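Local coordinates for protein PilM (Escherichia coli, PDB 3EOI) that is of unknown function but probably takes part in making a plasmid-encoded type IV pilus, at residues 16-21 with 78-83; 59-64 with 112-117. All blocks are in the same frame, centred on the assembly; numbering follows the deposited sequence.

Contact 1: residues 16-21 with 78-83; sequences QQAADF and MGALLE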
loop_
_atom_site.group_PDB
_atom_site.type_symbol
_atom_site.label_atom_id
_atom_site.label_comp_id
_atom_site.label_asym_id
_atom_site.label_seq_id
_atom_site.Cartn_x
_atom_site.Cartn_y
_atom_site.Cartn_z
ATOM N N GLN A 16 -6.159 -6.802 9.873
ATOM C CA GLN A 16 -6.110 -7.615 8.677
ATOM C C GLN A 16 -5.696 -6.798 7.437
ATOM O O GLN A 16 -4.927 -7.262 6.585
ATOM C CB GLN A 16 -7.461 -8.252 8.422
ATOM C CG GLN A 16 -7.411 -9.307 7.298
ATOM C CD GLN A 16 -6.527 -10.522 7.673
ATOM O OE1 GLN A 16 -6.646 -11.104 8.760
ATOM N NE2 GLN A 16 -5.600 -10.875 6.765
ATOM N N GLN A 17 -6.149 -5.543 7.348
ATOM C CA GLN A 17 -5.725 -4.658 6.273
ATOM C C GLN A 17 -4.215 -4.466 6.312
ATOM O O GLN A 17 -3.560 -4.494 5.249
ATOM C CB GLN A 17 -6.387 -3.326 6.460
ATOM C CG GLN A 17 -5.861 -2.233 5.555
ATOM C CD GLN A 17 -6.245 -2.432 4.130
ATOM O OE1 GLN A 17 -7.238 -1.831 3.622
ATOM N NE2 GLN A 17 -5.449 -3.250 3.430
ATOM N N ALA A 18 -3.591 -4.279 7.498
ATOM C CA ALA A 18 -2.170 -4.082 7.521
ATOM C C ALA A 18 -1.463 -5.353 7.152
ATOM O O ALA A 18 -0.433 -5.296 6.457
ATOM C CB ALA A 18 -1.743 -3.648 8.949
ATOM N N ALA A 19 -1.972 -6.497 7.625
ATOM C CA ALA A 19 -1.294 -7.747 7.294
ATOM C C ALA A 19 -1.345 -8.003 5.803
ATOM O O ALA A 19 -0.302 -8.399 5.185
ATOM C CB ALA A 19 -1.911 -8.944 8.079
ATOM N N ASP A 20 -2.516 -7.747 5.204
ATOM C CA ASP A 20 -2.619 -7.873 3.734
ATOM C C ASP A 20 -1.673 -6.925 2.973
ATOM O O ASP A 20 -1.006 -7.311 1.983
ATOM C CB ASP A 20 -4.042 -7.619 3.227
ATOM C CG ASP A 20 -5.056 -8.633 3.760
ATOM O OD1 ASP A 20 -4.632 -9.661 4.304
ATOM O OD2 ASP A 20 -6.289 -8.412 3.551
ATOM N N PHE A 21 -1.673 -5.658 3.396
ATOM C CA PHE A 21 -0.779 -4.653 2.809
ATOM C C PHE A 21 0.681 -5.181 2.867
ATOM O O PHE A 21 1.469 -5.130 1.881
ATOM C CB PHE A 21 -0.930 -3.359 3.617
ATOM C CG PHE A 21 -0.230 -2.154 3.037
ATOM C CD1 PHE A 21 1.179 -2.072 3.031
ATOM C CD2 PHE A 21 -0.974 -1.094 2.481
ATOM C CE1 PHE A 21 1.812 -0.981 2.500
ATOM C CE2 PHE A 21 -0.304 0.080 1.972
ATOM C CZ PHE A 21 1.117 0.109 1.975
ATOM N N MET A 78 -1.702 3.270 10.279
ATOM C CA MET A 78 -0.259 3.518 10.146
ATOM C C MET A 78 0.480 2.792 11.240
ATOM O O MET A 78 1.445 2.111 10.971
ATOM C CB MET A 78 0.044 5.018 10.203
ATOM C CG MET A 78 1.498 5.382 9.959
ATOM S SD MET A 78 2.058 5.302 8.206
ATOM C CE MET A 78 1.212 6.721 7.483
ATOM N N GLY A 79 -0.024 2.896 12.465
ATOM C CA GLY A 79 0.665 2.216 13.602
ATOM C C GLY A 79 0.627 0.689 13.418
ATOM O O GLY A 79 1.558 0.008 13.845
ATOM N N ALA A 80 -0.437 0.152 12.800
ATOM C CA ALA A 80 -0.510 -1.303 12.633
ATOM C C ALA A 80 0.504 -1.736 11.562
ATOM O O ALA A 80 1.156 -2.787 11.692
ATOM C CB ALA A 80 -1.897 -1.714 12.260
ATOM N N LEU A 81 0.633 -0.922 10.504
ATOM C CA LEU A 81 1.631 -1.230 9.490
ATOM C C LEU A 81 2.995 -1.195 10.071
ATOM O O LEU A 81 3.858 -2.045 9.761
ATOM C CB LEU A 81 1.538 -0.208 8.349
ATOM C CG LEU A 81 0.301 -0.378 7.466
ATOM C CD1 LEU A 81 0.110 0.826 6.575
ATOM C CD2 LEU A 81 0.400 -1.645 6.595
ATOM N N LEU A 82 3.248 -0.185 10.889
ATOM C CA LEU A 82 4.567 -0.118 11.564
ATOM C C LEU A 82 4.787 -1.294 12.542
ATOM O O LEU A 82 5.851 -1.952 12.608
ATOM C CB LEU A 82 4.719 1.253 12.256
ATOM C CG LEU A 82 4.829 2.354 11.210
ATOM C CD1 LEU A 82 4.644 3.724 11.857
ATOM C CD2 LEU A 82 6.220 2.192 10.535
ATOM N N GLU A 83 3.774 -1.615 13.323
ATOM C CA GLU A 83 3.933 -2.768 14.189
ATOM C C GLU A 83 4.286 -4.043 13.420
ATOM O O GLU A 83 5.164 -4.798 13.841
ATOM C CB GLU A 83 2.607 -3.029 14.934
ATOM C CG GLU A 83 2.697 -4.206 15.891
ATOM C CD GLU A 83 1.411 -4.440 16.640
ATOM O OE1 GLU A 83 0.343 -3.966 16.185
ATOM O OE2 GLU A 83 1.482 -5.135 17.659
#
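F21 places CG anti to the backbone N (chi1 -172°), and L81 holds CG anti to its own carbonyl carbon (chi1 -72°); with these torsions a single methyl, L81 CD2, settles into the corner formed by F21 CB and CG and the backbone of A18. CD2 lies 3.6 Å from F21 CG, approaching the ring obliquely, and the two side chains are roughly perpendicular. One turn earlier, the same methyl sits 3.7 Å from A18 CA, so a branched leucine suits the place: one branch reaches both A18 and F21. Small residues allow the helices to come close. A18 CB meets A80 CB at 3.8 Å, and the segment axes approach to 8.8 Å, crossing at -50°. The pair joins the long helix 10-34 to the short helix 77-84 beside an antiparallel sheet, whose residues V69, A71 and W122 receive F21 while I120 touches L81; all four touching residues are buried. Elsewhere on segment 16-21, Q16 NE2 donates to D20 OD1 at 2.9 Å, reaching it from above the carboxylate plane. D20 also forms a salt bridge with R23 and accepts a hydrogen bond from N57 ND2.

Contact 2: residues 59-64 with 112-117; sequences SHLISQ and PAVIPD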
loop_
_atom_site.group_PDB
_atom_site.type_symbol
_atom_site.label_atom_id
_atom_site.label_comp_id
_atom_site.label_asym_id
_atom_site.label_seq_id
_atom_site.Cartn_x
_atom_site.Cartn_y
_atom_site.Cartn_z
ATOM N N SER A 59 -3.863 -2.065 -3.285
ATOM C CA SER A 59 -3.737 -1.786 -4.711
ATOM C C SER A 59 -2.280 -1.416 -4.987
ATOM O O SER A 59 -1.557 -1.029 -4.081
ATOM C CB SER A 59 -4.596 -0.600 -5.083
ATOM O OG SER A 59 -5.984 -0.864 -4.714
ATOM N N HIS A 60 -1.879 -1.605 -6.249
ATOM C CA HIS A 60 -0.575 -1.217 -6.669
ATOM C C HIS A 60 -0.480 -0.788 -8.118
ATOM O O HIS A 60 -1.392 -0.984 -8.924
ATOM C CB HIS A 60 0.469 -2.284 -6.313
ATOM C CG HIS A 60 0.647 -3.352 -7.360
ATOM N ND1 HIS A 60 -0.183 -4.450 -7.426
ATOM C CD2 HIS A 60 1.614 -3.547 -8.305
ATOM C CE1 HIS A 60 0.216 -5.243 -8.417
ATOM N NE2 HIS A 60 1.303 -4.720 -8.962
ATOM N N LEU A 61 0.611 -0.098 -8.407
ATOM C CA LEU A 61 0.813 0.393 -9.760
ATOM C C LEU A 61 2.287 0.677 -9.923
ATOM O O LEU A 61 2.935 1.171 -9.015
ATOM C CB LEU A 61 0.031 1.688 -10.062
ATOM C CG LEU A 61 0.431 2.471 -11.338
ATOM C CD1 LEU A 61 -0.155 1.781 -12.563
ATOM C CD2 LEU A 61 -0.132 3.882 -11.175
ATOM N N ILE A 62 2.846 0.243 -11.049
ATOM C CA ILE A 62 4.190 0.651 -11.429
ATOM C C ILE A 62 4.101 1.798 -12.441
ATOM O O ILE A 62 3.414 1.672 -13.449
ATOM C CB ILE A 62 4.982 -0.514 -12.061
ATOM C CG1 ILE A 62 4.995 -1.729 -11.103
ATOM C CG2 ILE A 62 6.379 -0.007 -12.476
ATOM C CD1 ILE A 62 5.367 -3.066 -11.790
ATOM N N SER A 63 4.741 2.925 -12.141
ATOM C CA SER A 63 4.665 4.116 -13.000
ATOM C C SER A 63 5.972 4.877 -12.958
ATOM O O SER A 63 6.552 5.075 -11.889
ATOM C CB SER A 63 3.549 5.023 -12.494
ATOM O OG SER A 63 3.432 6.157 -13.355
ATOM N N GLN A 64 6.480 5.224 -14.129
ATOM C CA GLN A 64 7.756 5.893 -14.201
ATOM C C GLN A 64 8.821 5.130 -13.367
ATOM O O GLN A 64 9.665 5.713 -12.665
ATOM C CB GLN A 64 7.616 7.336 -13.715
ATOM C CG GLN A 64 6.573 8.119 -14.562
ATOM C CD GLN A 64 6.999 8.316 -16.029
ATOM O OE1 GLN A 64 6.494 7.643 -16.947
ATOM N NE2 GLN A 64 7.937 9.253 -16.251
ATOM N N PRO A 112 1.111 9.487 -9.781
ATOM C CA PRO A 112 0.189 9.068 -10.836
ATOM C C PRO A 112 -1.239 9.533 -10.490
ATOM O O PRO A 112 -1.659 9.439 -9.364
ATOM C CB PRO A 112 0.257 7.529 -10.767
ATOM C CG PRO A 112 1.604 7.222 -10.221
ATOM C CD PRO A 112 1.962 8.392 -9.278
ATOM N N ALA A 113 -1.998 9.963 -11.484
ATOM C CA ALA A 113 -3.323 10.510 -11.251
ATOM C C ALA A 113 -4.322 9.457 -10.807
ATOM O O ALA A 113 -5.424 9.787 -10.376
ATOM C CB ALA A 113 -3.852 11.182 -12.516
ATOM N N VAL A 114 -3.976 8.188 -10.935
ATOM C CA VAL A 114 -4.911 7.147 -10.512
ATOM C C VAL A 114 -4.769 6.704 -9.049
ATOM O O VAL A 114 -5.478 5.793 -8.618
ATOM C CB VAL A 114 -4.858 5.938 -11.459
ATOM C CG1 VAL A 114 -5.164 6.416 -12.839
ATOM C CG2 VAL A 114 -3.494 5.279 -11.400
ATOM N N ILE A 115 -3.912 7.371 -8.285
ATOM C CA ILE A 115 -3.865 7.086 -6.857
ATOM C C ILE A 115 -4.831 8.000 -6.102
ATOM O O ILE A 115 -4.760 9.221 -6.234
ATOM C CB ILE A 115 -2.486 7.263 -6.363
ATOM C CG1 ILE A 115 -1.570 6.304 -7.155
ATOM C CG2 ILE A 115 -2.481 6.986 -4.869
ATOM C CD1 ILE A 115 -0.163 6.503 -6.847
ATOM N N PRO A 116 -5.736 7.419 -5.315
ATOM C CA PRO A 116 -6.717 8.274 -4.633
ATOM C C PRO A 116 -6.138 8.989 -3.398
ATOM O O PRO A 116 -5.065 8.624 -2.917
ATOM C CB PRO A 116 -7.842 7.290 -4.220
ATOM C CG PRO A 116 -7.279 5.890 -4.481
ATOM C CD PRO A 116 -5.872 5.995 -4.939
ATOM N N ASP A 117 -6.853 10.018 -2.940
ATOM C CA ASP A 117 -6.510 10.718 -1.729
ATOM C C ASP A 117 -6.868 9.852 -0.526
ATOM O O ASP A 117 -7.629 8.882 -0.644
ATOM C CB ASP A 117 -7.292 12.023 -1.657
ATOM C CG ASP A 117 -6.756 13.060 -2.592
ATOM O OD1 ASP A 117 -5.547 12.983 -2.926
ATOM O OD2 ASP A 117 -7.547 13.945 -3.011
#
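Strand 59-63 runs extended past a type I beta turn from P112 to I115, with the backbones well apart: the CA atoms of S63 and P112 are 7.0 Å from each other. The strand is the outermost one on its side of the five-stranded antiparallel sheet, and the turn belongs to the loop that leads into strand 119-123, so the contact lays a loop against a face of the sheet near its edge. L61 and S63, two residues apart on an extended chain, both direct their CB toward the loop. L61 keeps CG anti to the backbone N (chi1 166°), and its CD2 reaches two apolar partners, P112 CB at 3.7 Å and V114 CG2 at 3.6 Å. L61 and P112 lie alongside with their tips pointing opposite ways, and V114 stands across the leucine. P112 gives the carbonyl that closes the turn, I115 N to P112 O at 3.2 Å; A113 and V114 are its inner residues, and the proline ring offers the strand a rigid apolar surface. F68 of the neighbouring strand touches both P112 and I115. The compact S63 lets this ring close in, with P112 CG 3.7 Å from S63 CB and 3.8 Å from S63 OG.

Contact 1 and contact 2 lie on opposite sides of the chain's centre, their own centres 20 Å apart and their nearest atoms about 6 Å from one another, without touching. Along the chain the segments alternate: 16-21, 59-64, 78-83, then 112-117. The antiparallel sheet is their common element. Strand 66-72 touches both, through V69 and A71 at the buried helix pair and F68 at the surface loop, while strand 119-123 lends W122 and I120 to contact 1 and directly follows the loop of contact 2. Distant parts of the sequence are thus interleaved in one compact unit, with helices packed by contact 1 and a loop resting against the sheet at contact 2.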